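Long-range contacts in flavocytochrome C3 fumarate reductase (Shewanella frigidimarina, PDB 1QO8), which catalyses the essentially one-way reduction of fumarate to succinate in vitro and may also take part in an alternative route of electron transport to Fe(3+): residues M328-N332 with A495-H499; S350-W356 with T501-A506; D366-I371 with L433-Y437. All blocks are in the same frame, centred on the assembly; numbering follows the deposited sequence.

Contact 1 (M328-N332 with A495-H499); sequences MTSSN and APGIH. With FAD (flavin-adenine dinucleotide), chain G.
Thr329 and Ser330 run parallel to Gly497 and Ile498 as a short strand pair. Its backbone bonds are Thr329 N to Pro496 O, Ile498 N to Thr329 O (2.8 Å) and Ser331 N to Ile498 O. Gly497 suits the closest passage, since a CB there would press on Ser330 CA.

Hydroxyl and amide side chains add a second set of bonds. Ser330 OG, anti to its own nitrogen (chi1 170°), donates to Ile498 O at 2.7 Å from well above the carbonyl plane, while Ser331 N meets the same oxygen nearly head-on. Ser330 OG also accepts from Asn332 N at 2.9 Å, an ST turn. An alanine here would take away both bonds and is likely to leave the Asn332 N-H without its acceptor and the turn less firmly set. Ser331 OG reaches the His499 ring edge, 3.0 Å from ND1. Asn332 ND2 makes an almost straight bond (173°) to His499 O.

Apolar contact is confined to Met328, whose extended chain crosses Pro496 at about a right angle, Met328 CE 3.8 Å from Pro496 CB, and packs on Ile498.

His499, a fumarate ligand by similarity, brings CE1 within 3.3 Å of FAD C8. Strand 489-505 bonds along its other edge to strand 357-364 through Ala495, Gly497 and His499, while helix 397-405 packs on Met328 and Pro496.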
loop_
_atom_site.group_PDB
_atom_site.type_symbol
_atom_site.label_atom_id
_atom_site.label_comp_id
_atom_site.label_asym_id
_atom_site.label_seq_id
_atom_site.Cartn_x
_atom_site.Cartn_y
_atom_site.Cartn_z
ATOM N N MET A 328 12.567 -5.889 12.285
ATOM C CA MET A 328 11.934 -6.132 13.551
ATOM C C MET A 328 11.583 -7.632 13.706
ATOM O O MET A 328 11.501 -8.272 12.691
ATOM C CB MET A 328 10.644 -5.298 13.518
ATOM C CG MET A 328 10.975 -3.771 13.598
ATOM S SD MET A 328 9.465 -2.997 14.060
ATOM C CE MET A 328 10.127 -1.231 14.304
ATOM N N THR A 329 11.393 -8.166 14.912
ATOM C CA THR A 329 10.740 -9.419 15.125
ATOM C C THR A 329 9.204 -9.244 15.064
ATOM O O THR A 329 8.743 -8.292 14.458
ATOM C CB THR A 329 10.899 -9.956 16.588
ATOM O OG1 THR A 329 11.710 -9.199 17.443
ATOM C CG2 THR A 329 11.033 -11.418 16.496
ATOM N N SER A 330 8.436 -10.026 15.860
ATOM C CA SER A 330 6.995 -9.746 15.866
ATOM C C SER A 330 6.558 -10.433 17.131
ATOM O O SER A 330 7.214 -11.437 17.455
ATOM C CB SER A 330 6.278 -10.486 14.641
ATOM O OG SER A 330 4.839 -10.279 14.983
ATOM N N SER A 331 5.500 -10.061 17.777
ATOM C CA SER A 331 5.009 -10.829 18.877
ATOM C C SER A 331 3.936 -11.837 18.401
ATOM O O SER A 331 3.242 -12.307 19.257
ATOM C CB SER A 331 4.311 -9.741 19.710
ATOM O OG SER A 331 3.383 -9.271 18.720
ATOM N N ASN A 332 3.577 -11.872 17.114
ATOM C CA ASN A 332 2.408 -12.568 16.621
ATOM C C ASN A 332 2.505 -14.083 16.645
ATOM O O ASN A 332 3.575 -14.631 16.460
ATOM C CB ASN A 332 2.147 -12.222 15.124
ATOM C CG ASN A 332 1.623 -10.780 15.036
ATOM O OD1 ASN A 332 0.845 -10.521 14.135
ATOM N ND2 ASN A 332 1.914 -9.949 16.053
ATOM N N ALA A 495 14.120 -6.812 20.824
ATOM C CA ALA A 495 14.115 -6.081 19.591
ATOM C C ALA A 495 12.698 -5.618 19.352
ATOM O O ALA A 495 11.711 -6.148 19.864
ATOM C CB ALA A 495 14.684 -6.975 18.483
ATOM N N PRO A 496 12.541 -4.440 18.731
ATOM C CA PRO A 496 11.191 -4.016 18.416
ATOM C C PRO A 496 10.520 -5.108 17.554
ATOM O O PRO A 496 11.165 -5.786 16.793
ATOM C CB PRO A 496 11.367 -2.725 17.622
ATOM C CG PRO A 496 12.806 -2.442 17.593
ATOM C CD PRO A 496 13.592 -3.698 18.052
ATOM N N GLY A 497 9.197 -5.265 17.760
ATOM C CA GLY A 497 8.506 -6.336 17.057
ATOM C C GLY A 497 7.246 -5.734 16.378
ATOM O O GLY A 497 6.530 -4.974 17.019
ATOM N N ILE A 498 7.002 -6.250 15.174
ATOM C CA ILE A 498 5.677 -6.032 14.579
ATOM C C ILE A 498 4.655 -6.642 15.483
ATOM O O ILE A 498 4.747 -7.774 15.981
ATOM C CB ILE A 498 5.645 -6.581 13.100
ATOM C CG1 ILE A 498 6.626 -5.573 12.386
ATOM C CG2 ILE A 498 4.270 -6.332 12.519
ATOM C CD1 ILE A 498 7.314 -6.208 11.226
ATOM N N HIS A 499 3.569 -5.984 15.743
ATOM C CA HIS A 499 2.563 -6.351 16.674
ATOM C C HIS A 499 1.203 -6.261 16.067
ATOM O O HIS A 499 0.440 -7.156 16.458
ATOM C CB HIS A 499 2.682 -5.307 17.885
ATOM C CG HIS A 499 1.712 -5.684 18.962
ATOM N ND1 HIS A 499 1.986 -6.826 19.697
ATOM C CD2 HIS A 499 0.580 -5.165 19.453
ATOM C CE1 HIS A 499 1.007 -7.013 20.616
ATOM N NE2 HIS A 499 0.132 -6.054 20.433
HETATM P PA FAD G . -6.613 -13.833 14.622
HETATM O O1A FAD G . -6.960 -14.088 16.056
HETATM O O2A FAD G . -5.322 -13.801 14.213
HETATM O O5B FAD G . -7.042 -15.191 13.957
HETATM C C5B FAD G . -7.081 -15.395 12.485
HETATM C C4B FAD G . -7.333 -16.962 12.214
HETATM O O4B FAD G . -7.356 -17.048 10.706
HETATM C C3B FAD G . -6.077 -17.813 12.594
HETATM O O3B FAD G . -6.194 -18.795 13.523
HETATM C C2B FAD G . -5.338 -18.080 11.232
HETATM O O2B FAD G . -4.612 -19.332 11.164
HETATM C C1B FAD G . -6.520 -18.219 10.348
HETATM N N9A FAD G . -6.217 -17.962 8.934
HETATM C C8A FAD G . -5.352 -17.043 8.396
HETATM N N7A FAD G . -5.238 -17.167 7.102
HETATM C C5A FAD G . -6.072 -18.223 6.748
HETATM C C6A FAD G . -6.325 -18.913 5.486
HETATM N N6A FAD G . -5.788 -18.575 4.347
HETATM N N1A FAD G . -7.245 -19.908 5.568
HETATM C C2A FAD G . -7.777 -20.358 6.755
HETATM N N3A FAD G . -7.579 -19.790 7.966
HETATM C C4A FAD G . -6.699 -18.756 7.881
HETATM N N1 FAD G . -5.642 -6.380 21.222
HETATM C C2 FAD G . -6.475 -5.950 22.132
HETATM O O2 FAD G . -7.419 -5.247 21.982
HETATM N N3 FAD G . -6.347 -6.297 23.511
HETATM C C4 FAD G . -5.282 -7.137 23.818
HETATM O O4 FAD G . -5.082 -7.432 24.962
HETATM C C4X FAD G . -4.330 -7.549 22.789
HETATM N N5 FAD G . -3.270 -8.306 23.114
HETATM C C5X FAD G . -2.425 -8.764 22.161
HETATM C C6 FAD G . -1.348 -9.563 22.568
HETATM C C7 FAD G . -0.476 -10.050 21.624
HETATM C C7M FAD G . 0.695 -10.911 21.975
HETATM C C8 FAD G . -0.729 -9.752 20.236
HETATM C C8M FAD G . 0.173 -10.338 19.192
HETATM C C9 FAD G . -1.800 -8.997 19.833
HETATM C C9A FAD G . -2.674 -8.483 20.761
HETATM N N10 FAD G . -3.787 -7.668 20.473
HETATM C C10 FAD G . -4.605 -7.198 21.427
HETATM C "C1'" FAD G . -4.333 -7.629 19.080
HETATM C "C2'" FAD G . -5.588 -8.560 18.978
HETATM O "O2'" FAD G . -5.156 -9.708 19.782
HETATM C "C3'" FAD G . -5.586 -9.093 17.524
HETATM O "O3'" FAD G . -5.686 -8.012 16.588
HETATM C "C4'" FAD G . -6.996 -9.727 17.282
HETATM O "O4'" FAD G . -7.002 -10.892 18.163
HETATM C "C5'" FAD G . -6.978 -10.258 15.804
HETATM O "O5'" FAD G . -8.210 -11.220 15.766
HETATM P P FAD G . -8.693 -11.880 14.461
HETATM O O1P FAD G . -9.914 -12.671 14.873
HETATM O O2P FAD G . -8.788 -10.816 13.566
HETATM O O3P FAD G . -7.542 -12.647 14.029
#

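Contact 2 (S350-W356 with T501-A506); sequences SMTDIDW and TMGGVA
Trp356 touches Met502 through its CB, 4.2 Å from Met502 CE; its indole is the flat group here. The indole rings stack with Tyr537 and take a cation-pi contact from Arg322, which also forms a salt bridge with Asp355 OD2. At the edge, in the ring plane, sits Asp353 O, 3.7 Å from Trp356 CD1; that oxygen accepts from Trp356 N and closes a type I beta turn.

The motif is a short antiparallel strand pair running into this turn, within the FAD-binding part of the protein. Thr352 and Gly504 are the hydrogen-bonded pair: Thr352 N points almost straight at Gly504 O (2.7 Å), and Gly504 N returns a longer bond of 3.2 Å to Thr352 O. Met351 and Val505 form the non-hydrogen-bonded pair. Ala506 N to Ser350 O, 2.9 Å, continues the ladder, and a weak bond from Gly503 N to Trp356 O lies beyond its other end.

Side chains fill in around this frame. Ile354 has CG1 anti to the backbone nitrogen (chi1 -177°), which carries CD1 to 3.8 Å from Gly504 CA, a flank without a side chain. Met351, bent at chi2 and chi3, curls SD toward the Gly504 carbonyl and CE toward Val505 CG2, and touches Val341 of helix 339-346. Small Ala506 fits between two hydroxyls, its CB 3.3 Å from Thr352 OG1 and close to Ser350 OG, which bonds to Asp515 O.

The segment 350-356 also meets the dimer partner: Trp356 packs on Leu516 of the second subunit, and Ser350 on Trp356 of the second subunit. At Gly503 the chains are so close that any CB would run into Asp353 O, to which Gly503 CA already makes a CH...O contact of 3.0 Å.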
loop_
_atom_site.group_PDB
_atom_site.type_symbol
_atom_site.label_atom_id
_atom_site.label_comp_id
_atom_site.label_asym_id
_atom_site.label_seq_id
_atom_site.Cartn_x
_atom_site.Cartn_y
_atom_site.Cartn_z
ATOM N N SER A 350 -10.875 -3.028 -2.586
ATOM C CA SER A 350 -10.050 -1.965 -2.021
ATOM C C SER A 350 -9.600 -2.213 -0.570
ATOM O O SER A 350 -10.199 -3.068 0.076
ATOM C CB SER A 350 -10.839 -0.678 -2.075
ATOM O OG SER A 350 -12.078 -0.643 -1.418
ATOM N N MET A 351 -8.636 -1.436 -0.113
ATOM C CA MET A 351 -8.001 -1.499 1.161
ATOM C C MET A 351 -8.184 -0.194 1.929
ATOM O O MET A 351 -8.545 0.868 1.357
ATOM C CB MET A 351 -6.519 -1.802 1.060
ATOM C CG MET A 351 -5.985 -2.953 0.215
ATOM S SD MET A 351 -6.565 -4.480 0.973
ATOM C CE MET A 351 -7.238 -5.409 -0.409
ATOM N N THR A 352 -8.024 -0.203 3.221
ATOM C CA THR A 352 -8.098 1.052 4.027
ATOM C C THR A 352 -6.803 1.186 4.823
ATOM O O THR A 352 -6.432 0.223 5.578
ATOM C CB THR A 352 -9.305 1.046 4.985
ATOM O OG1 THR A 352 -10.553 1.015 4.290
ATOM C CG2 THR A 352 -9.377 2.276 5.908
ATOM N N ASP A 353 -6.134 2.333 4.759
ATOM C CA ASP A 353 -4.885 2.516 5.498
ATOM C C ASP A 353 -3.971 1.307 5.423
ATOM O O ASP A 353 -3.339 0.902 6.455
ATOM C CB ASP A 353 -5.127 2.857 7.007
ATOM C CG ASP A 353 -6.107 3.979 7.253
ATOM O OD1 ASP A 353 -6.067 4.978 6.466
ATOM O OD2 ASP A 353 -6.941 3.973 8.191
ATOM N N ILE A 354 -3.720 0.764 4.213
ATOM C CA ILE A 354 -3.264 -0.630 4.100
ATOM C C ILE A 354 -1.890 -0.819 4.724
ATOM O O ILE A 354 -1.483 -1.830 5.339
ATOM C CB ILE A 354 -3.265 -1.075 2.638
ATOM C CG1 ILE A 354 -2.865 -2.534 2.423
ATOM C CG2 ILE A 354 -2.344 -0.165 1.815
ATOM C CD1 ILE A 354 -3.844 -3.552 3.037
ATOM N N ASP A 355 -1.097 0.260 4.666
ATOM C CA ASP A 355 0.328 0.149 5.005
ATOM C C ASP A 355 0.605 0.505 6.475
ATOM O O ASP A 355 1.788 0.457 6.843
ATOM C CB ASP A 355 1.182 0.950 4.040
ATOM C CG ASP A 355 0.924 2.424 3.850
ATOM O OD1 ASP A 355 -0.234 2.849 4.010
ATOM O OD2 ASP A 355 1.896 3.145 3.555
ATOM N N TRP A 356 -0.364 0.655 7.334
ATOM C CA TRP A 356 -0.170 1.198 8.693
ATOM C C TRP A 356 0.086 0.035 9.677
ATOM O O TRP A 356 -0.792 -0.842 9.757
ATOM C CB TRP A 356 -1.297 2.154 9.164
ATOM C CG TRP A 356 -1.019 3.490 8.517
ATOM C CD1 TRP A 356 -1.510 3.947 7.325
ATOM C CD2 TRP A 356 -0.144 4.508 8.996
ATOM N NE1 TRP A 356 -1.006 5.192 7.017
ATOM C CE2 TRP A 356 -0.150 5.544 8.028
ATOM C CE3 TRP A 356 0.671 4.610 10.123
ATOM C CZ2 TRP A 356 0.638 6.692 8.175
ATOM C CZ3 TRP A 356 1.470 5.741 10.248
ATOM C CH2 TRP A 356 1.400 6.780 9.308
ATOM N N THR A 501 -1.347 -5.088 12.519
ATOM C CA THR A 501 -1.488 -4.289 11.310
ATOM C C THR A 501 -2.849 -3.657 11.210
ATOM O O THR A 501 -3.800 -4.349 10.870
ATOM C CB THR A 501 -1.221 -5.192 10.064
ATOM O OG1 THR A 501 -2.095 -6.326 10.080
ATOM C CG2 THR A 501 0.168 -5.748 10.197
ATOM N N MET A 502 -2.988 -2.379 11.546
ATOM C CA MET A 502 -4.217 -1.657 11.507
ATOM C C MET A 502 -4.781 -1.617 10.081
ATOM O O MET A 502 -6.020 -1.517 10.010
ATOM C CB MET A 502 -4.077 -0.115 11.829
ATOM C CG MET A 502 -3.743 0.224 13.314
ATOM S SD MET A 502 -2.148 -0.241 14.000
ATOM C CE MET A 502 -0.966 0.804 13.151
ATOM N N GLY A 503 -3.975 -1.571 9.035
ATOM C CA GLY A 503 -4.566 -1.466 7.728
ATOM C C GLY A 503 -5.113 -2.836 7.288
ATOM O O GLY A 503 -4.751 -3.879 7.897
ATOM N N GLY A 504 -5.974 -2.819 6.295
ATOM C CA GLY A 504 -6.442 -4.117 5.769
ATOM C C GLY A 504 -7.500 -3.824 4.680
ATOM O O GLY A 504 -7.540 -2.742 4.121
ATOM N N VAL A 505 -8.390 -4.734 4.537
ATOM C CA VAL A 505 -9.498 -4.755 3.527
ATOM C C VAL A 505 -10.441 -3.657 3.881
ATOM O O VAL A 505 -10.799 -3.470 5.059
ATOM C CB VAL A 505 -9.934 -6.203 3.721
ATOM C CG1 VAL A 505 -11.305 -6.455 4.348
ATOM C CG2 VAL A 505 -9.439 -7.082 2.628
ATOM N N ALA A 506 -10.890 -2.845 2.919
ATOM C CA ALA A 506 -11.937 -1.885 3.221
ATOM C C ALA A 506 -13.292 -2.551 3.441
ATOM O O ALA A 506 -13.804 -3.429 2.735
ATOM C CB ALA A 506 -12.093 -0.850 2.097
#

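Contact 3 (D366-I371 with L433-Y437); sequences DSRILI and LEMLY. With HEM (protoporphyrin IX containing Fe), chain C.
Met435 is the hub of this contact, lying along Ser367 and reaching on to two isoleucines. Ser367 CB presses on Met435 CG at 3.4 Å, tighter than usual for two carbons, and a small serine suits so close a passage. A bend at chi3 (75°) turns the methyl toward Ile371, and the two side chains meet tip to tip, Met435 CE 3.9 Å from Ile371 CD1. Ile369 also touches that methyl with CG2, while its CD1 branch meets Leu433 CD1 at 3.8 Å, the two chains crossing at about a right angle.

Both of these residues rest on the heme: Leu433 CD2 is 3.6 Å from HEM C3A, and Ile369 CD1 lies against the propionate carbon HEM CBD. Ile369 also packs near His83, an axial ligand of heme c #4.

Farther from the heme, Asp366 OD2 sits at the Tyr437 ring edge, near CE1. Water 1 donates to Asp366 OD2 (2.9 Å) and to Met435 O (2.7 Å), joining the segments.

Farther out, a Schellman motif ends helix 425-432, with Glu434 at positive phi, and so presents Leu433 and Met435 to the loop. Tyr437 stands edge-to-face with Trp413, and an inverse gamma turn centred on Arg368 shapes the opposing loop. Dispersion contacts therefore hold the heme-facing part, and the polar link between the segments runs through the water between Asp366 and Met435.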
loop_
_atom_site.group_PDB
_atom_site.type_symbol
_atom_site.label_atom_id
_atom_site.label_comp_id
_atom_site.label_asym_id
_atom_site.label_seq_id
_atom_site.Cartn_x
_atom_site.Cartn_y
_atom_site.Cartn_z
ATOM N N ASP A 366 14.303 -14.188 21.384
ATOM C CA ASP A 366 14.206 -15.626 21.491
ATOM C C ASP A 366 12.796 -16.103 21.824
ATOM O O ASP A 366 12.269 -16.908 21.055
ATOM C CB ASP A 366 15.157 -16.174 22.575
ATOM C CG ASP A 366 15.592 -15.110 23.582
ATOM O OD1 ASP A 366 14.869 -14.039 23.728
ATOM O OD2 ASP A 366 16.696 -15.393 24.168
ATOM N N SER A 367 12.286 -15.759 22.979
ATOM C CA SER A 367 10.888 -15.973 23.347
ATOM C C SER A 367 10.097 -14.733 22.952
ATOM O O SER A 367 10.201 -13.614 23.516
ATOM C CB SER A 367 10.833 -16.432 24.764
ATOM O OG SER A 367 9.650 -16.717 25.458
ATOM N N ARG A 368 9.220 -14.850 21.943
ATOM C CA ARG A 368 8.675 -13.664 21.273
ATOM C C ARG A 368 7.534 -13.072 22.018
ATOM O O ARG A 368 6.380 -12.916 21.604
ATOM C CB ARG A 368 8.387 -13.901 19.780
ATOM C CG ARG A 368 9.643 -14.263 18.983
ATOM C CD ARG A 368 9.372 -14.487 17.459
ATOM N NE ARG A 368 8.342 -15.491 17.212
ATOM C CZ ARG A 368 7.050 -15.345 17.002
ATOM N NH1 ARG A 368 6.326 -14.191 16.930
ATOM N NH2 ARG A 368 6.353 -16.501 16.795
ATOM N N ILE A 369 7.813 -12.658 23.251
ATOM C CA ILE A 369 6.769 -12.105 24.124
ATOM C C ILE A 369 7.168 -10.642 24.414
ATOM O O ILE A 369 8.379 -10.381 24.412
ATOM C CB ILE A 369 6.957 -13.019 25.362
ATOM C CG1 ILE A 369 6.081 -14.266 25.175
ATOM C CG2 ILE A 369 6.780 -12.313 26.696
ATOM C CD1 ILE A 369 6.357 -15.306 26.236
ATOM N N LEU A 370 6.271 -9.752 24.644
ATOM C CA LEU A 370 6.418 -8.367 24.987
ATOM C C LEU A 370 7.267 -8.233 26.292
ATOM O O LEU A 370 6.932 -8.928 27.270
ATOM C CB LEU A 370 5.075 -7.681 25.194
ATOM C CG LEU A 370 4.013 -7.516 24.096
ATOM C CD1 LEU A 370 3.258 -6.173 24.206
ATOM C CD2 LEU A 370 4.476 -7.593 22.660
ATOM N N ILE A 371 8.421 -7.623 26.258
ATOM C CA ILE A 371 9.036 -7.165 27.554
ATOM C C ILE A 371 8.481 -5.784 27.817
ATOM O O ILE A 371 8.655 -4.843 27.056
ATOM C CB ILE A 371 10.547 -7.294 27.517
ATOM C CG1 ILE A 371 10.874 -8.805 27.476
ATOM C CG2 ILE A 371 11.169 -6.754 28.831
ATOM C CD1 ILE A 371 11.324 -9.170 26.097
ATOM N N LEU A 433 9.741 -18.479 32.266
ATOM C CA LEU A 433 9.738 -18.703 30.833
ATOM C C LEU A 433 11.082 -18.927 30.235
ATOM O O LEU A 433 11.177 -18.982 28.994
ATOM C CB LEU A 433 8.979 -17.573 30.103
ATOM C CG LEU A 433 7.533 -17.488 30.579
ATOM C CD1 LEU A 433 6.757 -16.368 29.856
ATOM C CD2 LEU A 433 6.800 -18.836 30.391
ATOM N N GLU A 434 12.122 -19.041 31.039
ATOM C CA GLU A 434 13.490 -19.183 30.631
ATOM C C GLU A 434 13.931 -18.079 29.681
ATOM O O GLU A 434 14.906 -18.261 28.933
ATOM C CB GLU A 434 13.752 -20.595 30.001
ATOM C CG GLU A 434 13.314 -21.752 30.912
ATOM C CD GLU A 434 13.449 -23.108 30.219
ATOM O OE1 GLU A 434 14.047 -23.363 29.157
ATOM O OE2 GLU A 434 13.000 -24.103 30.768
ATOM N N MET A 435 13.451 -16.855 29.872
ATOM C CA MET A 435 13.965 -15.748 29.035
ATOM C C MET A 435 15.200 -15.022 29.540
ATOM O O MET A 435 15.917 -14.276 28.815
ATOM C CB MET A 435 12.759 -14.793 28.913
ATOM C CG MET A 435 11.699 -15.454 27.953
ATOM S SD MET A 435 10.243 -14.339 28.137
ATOM C CE MET A 435 10.807 -12.915 27.158
ATOM N N LEU A 436 15.516 -15.258 30.826
ATOM C CA LEU A 436 16.669 -14.474 31.381
ATOM C C LEU A 436 17.965 -15.224 31.296
ATOM O O LEU A 436 18.049 -16.359 31.844
ATOM C CB LEU A 436 16.400 -14.218 32.873
ATOM C CG LEU A 436 15.103 -13.479 33.176
ATOM C CD1 LEU A 436 15.158 -13.088 34.637
ATOM C CD2 LEU A 436 14.892 -12.344 32.136
ATOM N N TYR A 437 19.003 -14.623 30.739
ATOM C CA TYR A 437 20.369 -15.063 30.971
ATOM C C TYR A 437 20.828 -14.596 32.362
ATOM O O TYR A 437 20.325 -13.559 32.820
ATOM C CB TYR A 437 21.295 -14.405 29.942
ATOM C CG TYR A 437 21.099 -14.975 28.535
ATOM C CD1 TYR A 437 19.969 -14.749 27.793
ATOM C CD2 TYR A 437 22.135 -15.732 27.976
ATOM C CE1 TYR A 437 19.817 -15.251 26.501
ATOM C CE2 TYR A 437 22.013 -16.267 26.693
ATOM C CZ TYR A 437 20.858 -16.031 25.988
ATOM O OH TYR A 437 20.771 -16.575 24.713
HETATM C CHA HEM C . 2.618 -17.188 28.210
HETATM C CHB HEM C . 3.820 -21.890 28.330
HETATM C CHC HEM C . 2.689 -22.024 23.635
HETATM C CHD HEM C . 2.708 -17.180 23.400
HETATM C C1A HEM C . 2.972 -18.414 28.706
HETATM C C2A HEM C . 3.142 -18.841 30.085
HETATM C C3A HEM C . 3.460 -20.127 30.112
HETATM C C4A HEM C . 3.539 -20.570 28.717
HETATM C CMA HEM C . 3.788 -21.073 31.293
HETATM C CAA HEM C . 3.028 -17.874 31.308
HETATM C CBA HEM C . 1.641 -17.893 31.980
HETATM C CGA HEM C . 0.629 -17.221 31.082
HETATM O O1A HEM C . -0.318 -17.984 30.694
HETATM O O2A HEM C . 0.774 -15.995 30.777
HETATM C C1B HEM C . 3.430 -22.369 27.085
HETATM C C2B HEM C . 3.282 -23.768 26.710
HETATM C C3B HEM C . 2.936 -23.782 25.436
HETATM C C4B HEM C . 2.876 -22.435 24.932
HETATM C CMB HEM C . 3.460 -24.890 27.720
HETATM C CAB HEM C . 2.497 -24.987 24.498
HETATM C CBB HEM C . 2.011 -26.117 25.019
HETATM C C1C HEM C . 2.684 -20.751 23.116
HETATM C C2C HEM C . 2.438 -20.342 21.738
HETATM C C3C HEM C . 2.409 -19.013 21.702
HETATM C C4C HEM C . 2.631 -18.526 23.042
HETATM C CMC HEM C . 2.289 -21.381 20.621
HETATM C CAC HEM C . 2.129 -18.008 20.526
HETATM C CBC HEM C . 1.249 -18.265 19.562
HETATM C C1D HEM C . 2.644 -16.756 24.701
HETATM C C2D HEM C . 2.476 -15.347 25.117
HETATM C C3D HEM C . 2.440 -15.359 26.439
HETATM C C4D HEM C . 2.584 -16.721 26.911
HETATM C CMD HEM C . 2.377 -14.173 24.121
HETATM C CAD HEM C . 2.296 -14.135 27.413
HETATM C CBD HEM C . 3.611 -13.783 28.064
HETATM C CGD HEM C . 3.640 -12.637 29.107
HETATM O O1D HEM C . 2.986 -11.596 28.903
HETATM O O2D HEM C . 4.333 -12.775 30.135
HETATM N NA HEM C . 3.161 -19.536 27.903
HETATM N NB HEM C . 3.209 -21.585 25.972
HETATM N NC HEM C . 2.789 -19.611 23.884
HETATM N ND HEM C . 2.712 -17.560 25.803
HETATM FE FE HEM C . 2.881 -19.589 25.895
HETATM O O HOH W 1 16.456 -13.539 26.327
#

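In the fold
Contacts 1 and 2 share strand 489-505: their segments follow each other along it, and their centres lie 19 Å apart. Contact 3 is joined to contact 1, 13 Å away between centres, by Arg368, whose NH1 probably bonds to Ser330 O (2.9 Å) and Asn332 O (2.8 Å). Contacts 2 and 3 stand 31 Å apart, on opposite sides of the chain's centre. Contact 1 lies beside the place where heme and flavin come closest, HEM CMD 4.3 Å from FAD C7M: the Ser331 side chain is about 7 Å from the heme, and that of Ile369 in contact 3 about 7 Å from FAD, consistent with heme-to-FAD electron transfer. In contact 2, the side chain of Thr501 is about 8 Å from FAD.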